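Local coordinates for protein Afp3 (Serratia entomophila, PDB 6RBN) that probably forms part of the contractile sheath that surrounds the tube of the anti-feeding prophage, a phage-tail-like injection particle, at residues S25-P30 / V349-D354; D145-V150 / K181-L186; Y278-G283 / V295-S300; I322-F325 / G329-V332. All blocks are in the same frame, centred on the assembly; numbering follows the deposited sequence.

Contact 1 of 4, residues S25-P30 / V349-D354; sequences SATAVP and VRRLFD
A bend at chi3 (67°) in the side chain of Arg351 turns its guanidinium from the helix toward Thr27 and Ala28, while Thr27 holds OG1 between its own N and carbonyl carbon (chi1 61°), on the side facing the arginine. The two side chains cross at about a right angle, and NH2 is the arginine atom that does the touching. It reaches Thr27 O at 3.3 Å in a weak, bent hydrogen bond (134° at the hydrogen), with the carbonyl oxygen at the edge of the guanidinium, near its plane. The methyl of Ala28 comes in obliquely, its CB 4.2 Å from Arg351 NH2. The contact ties the N-terminal loop between strands 10-11 and 31-34 to helix 347-364, part of the tail sheath C-terminal domain, and so bridges more than 300 residues of chain. Thr27 OG1 lies 4.1 Å from Arg351 NH2; the stronger partner of both is Asp282 OD2, which probably accepts a hydrogen bond from Thr27 OG1 and forms a salt bridge with the arginine. Thr27 O is also bonded to Thr154 OG1. One turn of the helix is braced internally by the salt bridge between Arg350 NH2 and Asp354 OD1, 3.0 Å long. Arg350 NH2 has a further partner in Glu14 of an Afp2 chain, and the Arg350 side chain makes a cation-pi contact with Trp344.

Contact 2 of 4, residues D145-V150 / K181-L186; sequences DLIDEV and KGYFLL
Lys181 NZ is gripped by several oxygens at once: it forms a salt bridge with Asp148 OD2, donates a hydrogen bond to Gln179 OE1 and makes a second salt bridge with Asp211 of an Afp2 chain. The modelled 2.5 Å between Lys181 NZ and Asp148 OD2 is closer than such a bridge should be and is doubtful at this resolution. The lysine chain is fully extended beyond CG, which carries the ammonium group out to the helix, and it crosses the aspartate side chain at about a right angle. Asp148 leaves its helix with CG anti to its carbonyl carbon (chi1 -66°), bringing the other carboxylate oxygen to Tyr183. There Tyr183 OH donates to Asp148 OD1 over 2.9 Å, meeting that oxygen nearly along the C-O axis. OD2 goes chiefly to the lysine and OD1 to the tyrosine, and the cationic lysine would be expected to favour the charged form of Asp148. Carboxylate and ring are nearly coplanar, 21° apart, with OD1 at the ring edge. The contact fastens helix 143-149 to the turn leading into strand 185-188, which pairs in parallel with strand 204-207. Beside the polar pair, Ile147 lays its branch methyl obliquely against the phenol: CG2 stands 3.6 Å from Tyr183 CZ and 3.3 Å from Tyr183 OH. The buried tyrosine ring also touches Ile153, and Ile147 reaches Leu173, so apolar groups border the bonded hydroxyl. Gly182, with phi 87°, makes the turn between the two residues that face the helix.

Contact 3 of 4, residues Y278-G283 / V295-S300; sequences YGKTDG and VLNGVS
Lys280 and Asn297 meet through the ends of their side chains, which cross at about a right angle. The lysine starts with CG anti to its backbone N (chi1 -175°), runs straight through chi2, then bends at chi3 (-75°). Because the last torsion is extended again, this bend alone changes the course of the chain, and it aims the ammonium group across to the loop. Asn297 answers with CG anti to its carbonyl carbon (chi1 -67°), which points its amide back at the helix. Lys280 NZ lies 3.1 Å from the atom modelled as Asn297 ND2, but the amide is probably turned over in the model, so the identity of that atom is doubtful. The pair links helix 271-284 of the subtilisin-like sheath domain with the loop that follows it and leads into strand 301-302, at the surface of the subunit. The helix is regular here: Asp282 N bonds to Tyr278 O at 2.9 Å, and Gly283 N to Gly279 O at 3.3 Å. Its inner side is anchored by Tyr278. In the loop, Asn297 N is held by Asn121 OD1, which fixes the backbone from which the amide springs. Just beyond, a weak bond of 3.1 Å from Val299 N to Asn297 O closes a tight turn over Gly298, whose positive phi and negative psi are consistent with a classic gamma turn.

Contact 4 of 4, residues I322-F325 / G329-V332; sequences IRHF and GLVV
A beta hairpin joins strands 322-325 and 329-332 through a three-residue loop, the two running antiparallel with a marked twist, 144° between their directions. Two hydrogen-bonded pairs hold it. Arg323 N to Val331 O and Val331 N to Arg323 O both measure 3.0 Å. Next to the loop, Phe325 N reaches Gly329 O at 2.9 Å, and Gly329 N returns to Phe325 O at 2.7 Å. On the face carrying Ile322, His324, Leu330 and Val332, the histidine sets CG anti to its backbone N (chi1 -174°), which swings the ring over the partner strand. Gly329 O then lies over one ring face, displaced from the ring centre, while Leu330 CD2 meets the edge at His324 CD2, 3.6 Å away. Farther along, Ile322 CD1 rests on Val332 CG2 at 3.8 Å, and both side chains continue onto Ile274, so that this face packs on helix 271-284. On the other face Phe325 and Val331 cross at about a right angle, the ring offering its edge, with CD2 4.0 Å from Val331 CB. Trp333 adds an edge-to-face contact to the same phenylalanine, which also packs on Asp98 of an Afp2 chain. Arg323 leads its twice-bent chain off to Gln311 and Asn308. Paired hydrogen-bonded and non-hydrogen-bonded positions, with side chains alternating between the faces, are the signature of an antiparallel beta hairpin.

In the fold
Contact 1 closes a loop of more than 300 residues, and the other three are nested within it in the order 2, 3, 4. Its centre lies about 12 Å from that of contact 2 and 15 Å from that of contact 3; the shared neighbours are Phe184, packed on Arg350 and Arg351, and Tyr278, packed on Arg351. Helix 271-284 supplies Asp282 to contact 1, one side of contact 3 and Ile274 beneath the hairpin of contact 4. Contacts 3 and 4, centres about 12 Å apart, share a probable backbone bond between Leu296 and Leu330. Contacts 1, 2 and 4 meet Afp2 chains and contact 3 meets none, consistent with interior ties lying close to surfaces used in the sheath.

Contact 1 of 4, residues S25-P30 / V349-D354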
loop_
_atom_site.group_PDB
_atom_site.type_symbol
_atom_site.label_atom_id
_atom_site.label_comp_id
_atom_site.label_asym_id
_atom_site.label_seq_id
_atom_site.Cartn_x
_atom_site.Cartn_y
_atom_site.Cartn_z
ATOM N N SER D 25 -53.237 -7.797 -20.795
ATOM C CA SER D 25 -53.147 -6.351 -20.896
ATOM C C SER D 25 -53.761 -5.735 -19.649
ATOM O O SER D 25 -54.619 -6.337 -19.003
ATOM C CB SER D 25 -53.850 -5.825 -22.151
ATOM O OG SER D 25 -55.246 -6.047 -22.078
ATOM N N ALA D 26 -53.309 -4.528 -19.321
ATOM C CA ALA D 26 -53.796 -3.818 -18.152
ATOM C C ALA D 26 -54.465 -2.495 -18.480
ATOM O O ALA D 26 -55.023 -1.863 -17.575
ATOM C CB ALA D 26 -52.649 -3.562 -17.163
ATOM N N THR D 27 -54.430 -2.055 -19.735
ATOM C CA THR D 27 -54.999 -0.777 -20.122
ATOM C C THR D 27 -56.294 -0.903 -20.907
ATOM O O THR D 27 -56.958 0.111 -21.136
ATOM C CB THR D 27 -53.987 0.018 -20.954
ATOM O OG1 THR D 27 -53.669 -0.715 -22.141
ATOM C CG2 THR D 27 -52.717 0.252 -20.162
ATOM N N ALA D 28 -56.669 -2.111 -21.322
ATOM C CA ALA D 28 -57.903 -2.333 -22.078
ATOM C C ALA D 28 -58.615 -3.526 -21.447
ATOM O O ALA D 28 -58.397 -4.672 -21.845
ATOM C CB ALA D 28 -57.614 -2.562 -23.552
ATOM N N VAL D 29 -59.454 -3.250 -20.457
ATOM C CA VAL D 29 -60.279 -4.256 -19.806
ATOM C C VAL D 29 -61.736 -3.833 -19.956
ATOM O O VAL D 29 -62.211 -2.942 -19.250
ATOM C CB VAL D 29 -59.899 -4.432 -18.324
ATOM C CG1 VAL D 29 -60.773 -5.481 -17.674
ATOM C CG2 VAL D 29 -58.435 -4.798 -18.176
ATOM N N PRO D 30 -62.474 -4.439 -20.879
ATOM C CA PRO D 30 -63.823 -3.972 -21.194
ATOM C C PRO D 30 -64.912 -4.641 -20.358
ATOM O O PRO D 30 -64.678 -5.606 -19.633
ATOM C CB PRO D 30 -63.971 -4.354 -22.670
ATOM C CG PRO D 30 -63.120 -5.546 -22.809
ATOM C CD PRO D 30 -61.962 -5.367 -21.899
ATOM N N VAL D 349 -54.073 10.354 -27.489
ATOM C CA VAL D 349 -53.740 11.401 -26.531
ATOM C C VAL D 349 -54.640 11.298 -25.309
ATOM O O VAL D 349 -54.197 11.491 -24.171
ATOM C CB VAL D 349 -53.837 12.779 -27.209
ATOM C CG1 VAL D 349 -53.518 13.897 -26.235
ATOM C CG2 VAL D 349 -52.916 12.834 -28.407
ATOM N N ARG D 350 -55.910 10.950 -25.517
ATOM C CA ARG D 350 -56.854 10.856 -24.412
ATOM C C ARG D 350 -56.584 9.637 -23.538
ATOM O O ARG D 350 -56.596 9.739 -22.308
ATOM C CB ARG D 350 -58.279 10.818 -24.958
ATOM C CG ARG D 350 -59.366 10.557 -23.937
ATOM C CD ARG D 350 -59.619 11.735 -23.014
ATOM N NE ARG D 350 -58.845 11.658 -21.783
ATOM C CZ ARG D 350 -58.821 12.607 -20.855
ATOM N NH1 ARG D 350 -59.539 13.710 -21.013
ATOM N NH2 ARG D 350 -58.087 12.452 -19.765
ATOM N N ARG D 351 -56.334 8.480 -24.149
ATOM C CA ARG D 351 -56.097 7.270 -23.373
ATOM C C ARG D 351 -54.693 7.193 -22.793
ATOM O O ARG D 351 -54.446 6.334 -21.944
ATOM C CB ARG D 351 -56.368 6.025 -24.219
ATOM C CG ARG D 351 -57.832 5.826 -24.549
ATOM C CD ARG D 351 -58.066 4.565 -25.356
ATOM N NE ARG D 351 -57.784 3.357 -24.590
ATOM C CZ ARG D 351 -56.791 2.519 -24.863
ATOM N NH1 ARG D 351 -55.989 2.752 -25.889
ATOM N NH2 ARG D 351 -56.607 1.441 -24.113
ATOM N N LEU D 352 -53.767 8.045 -23.234
ATOM C CA LEU D 352 -52.489 8.159 -22.545
ATOM C C LEU D 352 -52.667 8.830 -21.192
ATOM O O LEU D 352 -52.132 8.363 -20.180
ATOM C CB LEU D 352 -51.491 8.940 -23.394
ATOM C CG LEU D 352 -50.121 9.183 -22.769
ATOM C CD1 LEU D 352 -49.393 7.879 -22.536
ATOM C CD2 LEU D 352 -49.306 10.109 -23.641
ATOM N N PHE D 353 -53.417 9.931 -21.158
ATOM C CA PHE D 353 -53.713 10.611 -19.905
ATOM C C PHE D 353 -54.609 9.791 -18.991
ATOM O O PHE D 353 -54.464 9.877 -17.772
ATOM C CB PHE D 353 -54.344 11.972 -20.185
ATOM C CG PHE D 353 -53.350 13.037 -20.532
ATOM C CD1 PHE D 353 -52.800 13.828 -19.541
ATOM C CD2 PHE D 353 -52.928 13.219 -21.833
ATOM C CE1 PHE D 353 -51.877 14.802 -19.850
ATOM C CE2 PHE D 353 -52.000 14.190 -22.147
ATOM C CZ PHE D 353 -51.474 14.980 -21.153
ATOM N N ASP D 354 -55.523 8.991 -19.539
ATOM C CA ASP D 354 -56.335 8.139 -18.677
ATOM C C ASP D 354 -55.519 7.001 -18.081
ATOM O O ASP D 354 -55.783 6.580 -16.950
ATOM C CB ASP D 354 -57.528 7.574 -19.443
ATOM C CG ASP D 354 -58.564 8.626 -19.769
ATOM O OD1 ASP D 354 -58.644 9.631 -19.032
ATOM O OD2 ASP D 354 -59.311 8.440 -20.748
#

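Contact 2 of 4, residues D145-V150 / K181-L186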
loop_
_atom_site.group_PDB
_atom_site.type_symbol
_atom_site.label_atom_id
_atom_site.label_comp_id
_atom_site.label_asym_id
_atom_site.label_seq_id
_atom_site.Cartn_x
_atom_site.Cartn_y
_atom_site.Cartn_z
ATOM N N ASP D 145 -73.122 1.646 -10.302
ATOM C CA ASP D 145 -72.651 1.354 -8.959
ATOM C C ASP D 145 -71.946 0.010 -8.873
ATOM O O ASP D 145 -71.119 -0.183 -7.981
ATOM C CB ASP D 145 -73.819 1.393 -7.978
ATOM C CG ASP D 145 -74.411 2.780 -7.838
ATOM O OD1 ASP D 145 -73.664 3.764 -8.019
ATOM O OD2 ASP D 145 -75.620 2.888 -7.547
ATOM N N LEU D 146 -72.263 -0.921 -9.775
ATOM C CA LEU D 146 -71.559 -2.194 -9.832
ATOM C C LEU D 146 -70.233 -2.093 -10.567
ATOM O O LEU D 146 -69.357 -2.935 -10.352
ATOM C CB LEU D 146 -72.421 -3.256 -10.513
ATOM C CG LEU D 146 -73.689 -3.730 -9.814
ATOM C CD1 LEU D 146 -74.442 -4.672 -10.723
ATOM C CD2 LEU D 146 -73.354 -4.404 -8.505
ATOM N N ILE D 147 -70.074 -1.096 -11.439
ATOM C CA ILE D 147 -68.814 -0.936 -12.156
ATOM C C ILE D 147 -67.742 -0.401 -11.221
ATOM O O ILE D 147 -66.575 -0.793 -11.307
ATOM C CB ILE D 147 -69.009 -0.023 -13.380
ATOM C CG1 ILE D 147 -70.067 -0.604 -14.294
ATOM C CG2 ILE D 147 -67.741 0.082 -14.193
ATOM C CD1 ILE D 147 -70.459 0.312 -15.402
ATOM N N ASP D 148 -68.121 0.483 -10.299
ATOM C CA ASP D 148 -67.152 1.057 -9.378
ATOM C C ASP D 148 -66.691 0.066 -8.320
ATOM O O ASP D 148 -65.622 0.259 -7.735
ATOM C CB ASP D 148 -67.742 2.291 -8.706
ATOM C CG ASP D 148 -67.983 3.416 -9.681
ATOM O OD1 ASP D 148 -67.266 3.486 -10.698
ATOM O OD2 ASP D 148 -68.888 4.240 -9.430
ATOM N N GLU D 149 -67.472 -0.986 -8.060
ATOM C CA GLU D 149 -67.060 -1.979 -7.077
ATOM C C GLU D 149 -65.932 -2.854 -7.602
ATOM O O GLU D 149 -65.107 -3.334 -6.818
ATOM C CB GLU D 149 -68.253 -2.837 -6.665
ATOM C CG GLU D 149 -69.315 -2.076 -5.900
ATOM C CD GLU D 149 -70.488 -2.949 -5.504
ATOM O OE1 GLU D 149 -70.522 -4.126 -5.914
ATOM O OE2 GLU D 149 -71.381 -2.454 -4.785
ATOM N N VAL D 150 -65.881 -3.079 -8.902
ATOM C CA VAL D 150 -64.769 -3.784 -9.525
ATOM C C VAL D 150 -63.723 -2.746 -9.913
ATOM O O VAL D 150 -64.053 -1.679 -10.435
ATOM C CB VAL D 150 -65.252 -4.593 -10.740
ATOM C CG1 VAL D 150 -64.121 -5.411 -11.328
ATOM C CG2 VAL D 150 -66.423 -5.481 -10.360
ATOM N N LYS D 181 -63.199 9.019 -13.587
ATOM C CA LYS D 181 -62.929 7.644 -13.197
ATOM C C LYS D 181 -62.129 6.879 -14.237
ATOM O O LYS D 181 -61.720 5.744 -13.969
ATOM C CB LYS D 181 -64.241 6.913 -12.923
ATOM C CG LYS D 181 -64.982 7.427 -11.711
ATOM C CD LYS D 181 -66.285 6.688 -11.517
ATOM C CE LYS D 181 -67.048 7.235 -10.331
ATOM N NZ LYS D 181 -68.364 6.568 -10.172
ATOM N N GLY D 182 -61.905 7.460 -15.408
ATOM C CA GLY D 182 -61.044 6.861 -16.401
ATOM C C GLY D 182 -61.700 5.876 -17.335
ATOM O O GLY D 182 -60.986 5.122 -18.004
ATOM N N TYR D 183 -63.027 5.849 -17.408
ATOM C CA TYR D 183 -63.675 4.940 -18.337
ATOM C C TYR D 183 -63.636 5.515 -19.745
ATOM O O TYR D 183 -63.411 6.709 -19.949
ATOM C CB TYR D 183 -65.123 4.670 -17.933
ATOM C CG TYR D 183 -65.265 4.061 -16.566
ATOM C CD1 TYR D 183 -64.800 2.783 -16.308
ATOM C CD2 TYR D 183 -65.915 4.743 -15.550
ATOM C CE1 TYR D 183 -64.933 2.218 -15.059
ATOM C CE2 TYR D 183 -66.062 4.180 -14.301
ATOM C CZ TYR D 183 -65.567 2.921 -14.063
ATOM O OH TYR D 183 -65.709 2.358 -12.819
ATOM N N PHE D 184 -63.864 4.648 -20.725
ATOM C CA PHE D 184 -63.824 5.066 -22.122
ATOM C C PHE D 184 -64.880 4.268 -22.868
ATOM O O PHE D 184 -64.754 3.050 -23.004
ATOM C CB PHE D 184 -62.437 4.847 -22.716
ATOM C CG PHE D 184 -62.234 5.508 -24.044
ATOM C CD1 PHE D 184 -61.982 6.866 -24.118
ATOM C CD2 PHE D 184 -62.287 4.777 -25.215
ATOM C CE1 PHE D 184 -61.785 7.485 -25.332
ATOM C CE2 PHE D 184 -62.094 5.391 -26.435
ATOM C CZ PHE D 184 -61.843 6.748 -26.489
ATOM N N LEU D 185 -65.918 4.947 -23.341
ATOM C CA LEU D 185 -67.025 4.294 -24.026
ATOM C C LEU D 185 -66.708 4.106 -25.501
ATOM O O LEU D 185 -66.182 5.010 -26.156
ATOM C CB LEU D 185 -68.302 5.117 -23.865
ATOM C CG LEU D 185 -69.591 4.620 -24.518
ATOM C CD1 LEU D 185 -70.011 3.290 -23.955
ATOM C CD2 LEU D 185 -70.687 5.638 -24.325
ATOM N N LEU D 186 -67.028 2.927 -26.021
ATOM C CA LEU D 186 -66.898 2.625 -27.443
ATOM C C LEU D 186 -68.306 2.485 -28.012
ATOM O O LEU D 186 -68.872 1.392 -28.052
ATOM C CB LEU D 186 -66.079 1.368 -27.673
ATOM C CG LEU D 186 -64.612 1.436 -27.272
ATOM C CD1 LEU D 186 -63.943 0.095 -27.475
ATOM C CD2 LEU D 186 -63.922 2.510 -28.071
#

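Contact 3 of 4, residues Y278-G283 / V295-S300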
loop_
_atom_site.group_PDB
_atom_site.type_symbol
_atom_site.label_atom_id
_atom_site.label_comp_id
_atom_site.label_asym_id
_atom_site.label_seq_id
_atom_site.Cartn_x
_atom_site.Cartn_y
_atom_site.Cartn_z
ATOM N N TYR D 278 -57.731 -2.701 -29.241
ATOM C CA TYR D 278 -57.070 -1.820 -28.284
ATOM C C TYR D 278 -56.063 -2.596 -27.451
ATOM O O TYR D 278 -54.958 -2.118 -27.191
ATOM C CB TYR D 278 -58.071 -1.122 -27.366
ATOM C CG TYR D 278 -58.859 0.013 -27.977
ATOM C CD1 TYR D 278 -58.700 0.377 -29.304
ATOM C CD2 TYR D 278 -59.690 0.788 -27.187
ATOM C CE1 TYR D 278 -59.417 1.426 -29.842
ATOM C CE2 TYR D 278 -60.389 1.846 -27.712
ATOM C CZ TYR D 278 -60.247 2.162 -29.038
ATOM O OH TYR D 278 -60.947 3.216 -29.567
ATOM N N GLY D 279 -56.436 -3.800 -27.016
ATOM C CA GLY D 279 -55.521 -4.605 -26.226
ATOM C C GLY D 279 -54.354 -5.129 -27.039
ATOM O O GLY D 279 -53.265 -5.354 -26.506
ATOM N N LYS D 280 -54.565 -5.336 -28.338
ATOM C CA LYS D 280 -53.473 -5.748 -29.209
ATOM C C LYS D 280 -52.501 -4.601 -29.451
ATOM O O LYS D 280 -51.284 -4.802 -29.470
ATOM C CB LYS D 280 -54.028 -6.267 -30.532
ATOM C CG LYS D 280 -52.983 -6.822 -31.468
ATOM C CD LYS D 280 -53.581 -7.176 -32.810
ATOM C CE LYS D 280 -54.400 -8.441 -32.731
ATOM N NZ LYS D 280 -54.889 -8.843 -34.074
ATOM N N THR D 281 -53.026 -3.388 -29.632
ATOM C CA THR D 281 -52.178 -2.240 -29.935
ATOM C C THR D 281 -51.401 -1.793 -28.703
ATOM O O THR D 281 -50.217 -1.448 -28.792
ATOM C CB THR D 281 -53.035 -1.098 -30.481
ATOM O OG1 THR D 281 -53.745 -1.555 -31.637
ATOM C CG2 THR D 281 -52.184 0.092 -30.880
ATOM N N ASP D 282 -52.050 -1.811 -27.536
ATOM C CA ASP D 282 -51.396 -1.354 -26.314
ATOM C C ASP D 282 -50.315 -2.327 -25.866
ATOM O O ASP D 282 -49.304 -1.918 -25.284
ATOM C CB ASP D 282 -52.427 -1.159 -25.205
ATOM C CG ASP D 282 -53.426 -0.073 -25.528
ATOM O OD1 ASP D 282 -53.096 0.822 -26.327
ATOM O OD2 ASP D 282 -54.549 -0.115 -24.985
ATOM N N GLY D 283 -50.512 -3.619 -26.123
ATOM C CA GLY D 283 -49.498 -4.594 -25.762
ATOM C C GLY D 283 -48.280 -4.532 -26.663
ATOM O O GLY D 283 -47.155 -4.775 -26.220
ATOM N N VAL D 295 -55.683 -4.590 -38.863
ATOM C CA VAL D 295 -56.549 -5.383 -39.721
ATOM C C VAL D 295 -57.371 -6.312 -38.842
ATOM O O VAL D 295 -56.821 -7.040 -38.006
ATOM C CB VAL D 295 -55.727 -6.170 -40.752
ATOM C CG1 VAL D 295 -56.625 -7.054 -41.590
ATOM C CG2 VAL D 295 -54.948 -5.219 -41.632
ATOM N N LEU D 296 -58.687 -6.284 -39.019
ATOM C CA LEU D 296 -59.595 -7.034 -38.163
ATOM C C LEU D 296 -59.568 -8.508 -38.548
ATOM O O LEU D 296 -59.885 -8.863 -39.686
ATOM C CB LEU D 296 -61.008 -6.472 -38.280
ATOM C CG LEU D 296 -61.180 -5.015 -37.849
ATOM C CD1 LEU D 296 -62.586 -4.535 -38.136
ATOM C CD2 LEU D 296 -60.852 -4.848 -36.388
ATOM N N ASN D 297 -59.193 -9.365 -37.601
ATOM C CA ASN D 297 -59.207 -10.799 -37.829
ATOM C C ASN D 297 -60.628 -11.332 -37.722
ATOM O O ASN D 297 -61.529 -10.664 -37.211
ATOM C CB ASN D 297 -58.314 -11.520 -36.823
ATOM C CG ASN D 297 -56.856 -11.199 -37.007
ATOM O OD1 ASN D 297 -56.362 -11.116 -38.130
ATOM N ND2 ASN D 297 -56.151 -11.015 -35.900
ATOM N N GLY D 298 -60.825 -12.552 -38.208
ATOM C CA GLY D 298 -62.154 -13.118 -38.124
ATOM C C GLY D 298 -63.004 -12.764 -39.323
ATOM O O GLY D 298 -63.021 -13.474 -40.332
ATOM N N VAL D 299 -63.733 -11.660 -39.180
ATOM C CA VAL D 299 -64.759 -11.164 -40.091
ATOM C C VAL D 299 -64.286 -10.974 -41.528
ATOM O O VAL D 299 -63.088 -10.852 -41.799
ATOM C CB VAL D 299 -65.304 -9.839 -39.550
ATOM C CG1 VAL D 299 -65.941 -10.057 -38.209
ATOM C CG2 VAL D 299 -64.171 -8.841 -39.423
ATOM N N SER D 300 -65.243 -10.948 -42.458
ATOM C CA SER D 300 -64.955 -10.872 -43.885
ATOM C C SER D 300 -65.233 -9.491 -44.469
ATOM O O SER D 300 -64.353 -8.895 -45.096
ATOM C CB SER D 300 -65.771 -11.933 -44.632
ATOM O OG SER D 300 -67.158 -11.658 -44.543
#

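Contact 4 of 4, residues I322-F325 / G329-V332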
loop_
_atom_site.group_PDB
_atom_site.type_symbol
_atom_site.label_atom_id
_atom_site.label_comp_id
_atom_site.label_asym_id
_atom_site.label_seq_id
_atom_site.Cartn_x
_atom_site.Cartn_y
_atom_site.Cartn_z
ATOM N N ILE D 322 -64.717 2.052 -40.182
ATOM C CA ILE D 322 -64.071 0.801 -40.568
ATOM C C ILE D 322 -64.081 0.730 -42.090
ATOM O O ILE D 322 -65.144 0.589 -42.703
ATOM C CB ILE D 322 -64.798 -0.413 -39.971
ATOM C CG1 ILE D 322 -64.961 -0.270 -38.459
ATOM C CG2 ILE D 322 -64.045 -1.682 -40.303
ATOM C CD1 ILE D 322 -63.673 -0.215 -37.712
ATOM N N ARG D 323 -62.908 0.819 -42.703
ATOM C CA ARG D 323 -62.779 0.846 -44.153
ATOM C C ARG D 323 -62.324 -0.507 -44.677
ATOM O O ARG D 323 -61.748 -1.320 -43.952
ATOM C CB ARG D 323 -61.786 1.924 -44.593
ATOM C CG ARG D 323 -62.237 3.337 -44.322
ATOM C CD ARG D 323 -63.356 3.737 -45.252
ATOM N NE ARG D 323 -62.932 3.703 -46.647
ATOM C CZ ARG D 323 -62.340 4.715 -47.271
ATOM N NH1 ARG D 323 -62.106 5.846 -46.628
ATOM N NH2 ARG D 323 -61.988 4.597 -48.541
ATOM N N HIS D 324 -62.588 -0.738 -45.957
ATOM C CA HIS D 324 -62.115 -1.924 -46.654
ATOM C C HIS D 324 -61.067 -1.531 -47.680
ATOM O O HIS D 324 -61.333 -0.712 -48.565
ATOM C CB HIS D 324 -63.258 -2.671 -47.342
ATOM C CG HIS D 324 -62.840 -3.974 -47.950
ATOM N ND1 HIS D 324 -62.304 -4.066 -49.216
ATOM C CD2 HIS D 324 -62.873 -5.236 -47.464
ATOM C CE1 HIS D 324 -62.025 -5.328 -49.483
ATOM N NE2 HIS D 324 -62.362 -6.060 -48.436
ATOM N N PHE D 325 -59.880 -2.108 -47.554
ATOM C CA PHE D 325 -58.816 -1.968 -48.534
ATOM C C PHE D 325 -58.584 -3.326 -49.176
ATOM O O PHE D 325 -58.608 -4.349 -48.485
ATOM C CB PHE D 325 -57.540 -1.443 -47.882
ATOM C CG PHE D 325 -57.668 -0.046 -47.356
ATOM C CD1 PHE D 325 -57.566 1.039 -48.206
ATOM C CD2 PHE D 325 -57.904 0.180 -46.013
ATOM C CE1 PHE D 325 -57.690 2.326 -47.725
ATOM C CE2 PHE D 325 -58.031 1.462 -45.528
ATOM C CZ PHE D 325 -57.923 2.535 -46.386
ATOM N N GLY D 329 -57.631 -5.788 -46.367
ATOM C CA GLY D 329 -58.810 -6.372 -45.762
ATOM C C GLY D 329 -59.679 -5.336 -45.087
ATOM O O GLY D 329 -60.014 -4.320 -45.699
ATOM N N LEU D 330 -60.039 -5.564 -43.827
ATOM C CA LEU D 330 -60.840 -4.615 -43.057
ATOM C C LEU D 330 -59.927 -3.926 -42.059
ATOM O O LEU D 330 -59.441 -4.558 -41.119
ATOM C CB LEU D 330 -61.999 -5.303 -42.344
ATOM C CG LEU D 330 -63.104 -5.846 -43.239
ATOM C CD1 LEU D 330 -64.154 -6.540 -42.404
ATOM C CD2 LEU D 330 -63.710 -4.720 -44.038
ATOM N N VAL D 331 -59.709 -2.633 -42.257
ATOM C CA VAL D 331 -58.796 -1.847 -41.440
ATOM C C VAL D 331 -59.605 -0.796 -40.701
ATOM O O VAL D 331 -60.398 -0.073 -41.311
ATOM C CB VAL D 331 -57.707 -1.195 -42.315
ATOM C CG1 VAL D 331 -56.786 -0.330 -41.483
ATOM C CG2 VAL D 331 -56.918 -2.250 -43.053
ATOM N N VAL D 332 -59.419 -0.721 -39.382
ATOM C CA VAL D 332 -59.995 0.382 -38.627
ATOM C C VAL D 332 -59.265 1.668 -39.004
ATOM O O VAL D 332 -58.037 1.705 -39.123
ATOM C CB VAL D 332 -59.951 0.083 -37.113
ATOM C CG1 VAL D 332 -58.555 -0.268 -36.644
ATOM C CG2 VAL D 332 -60.500 1.247 -36.313
#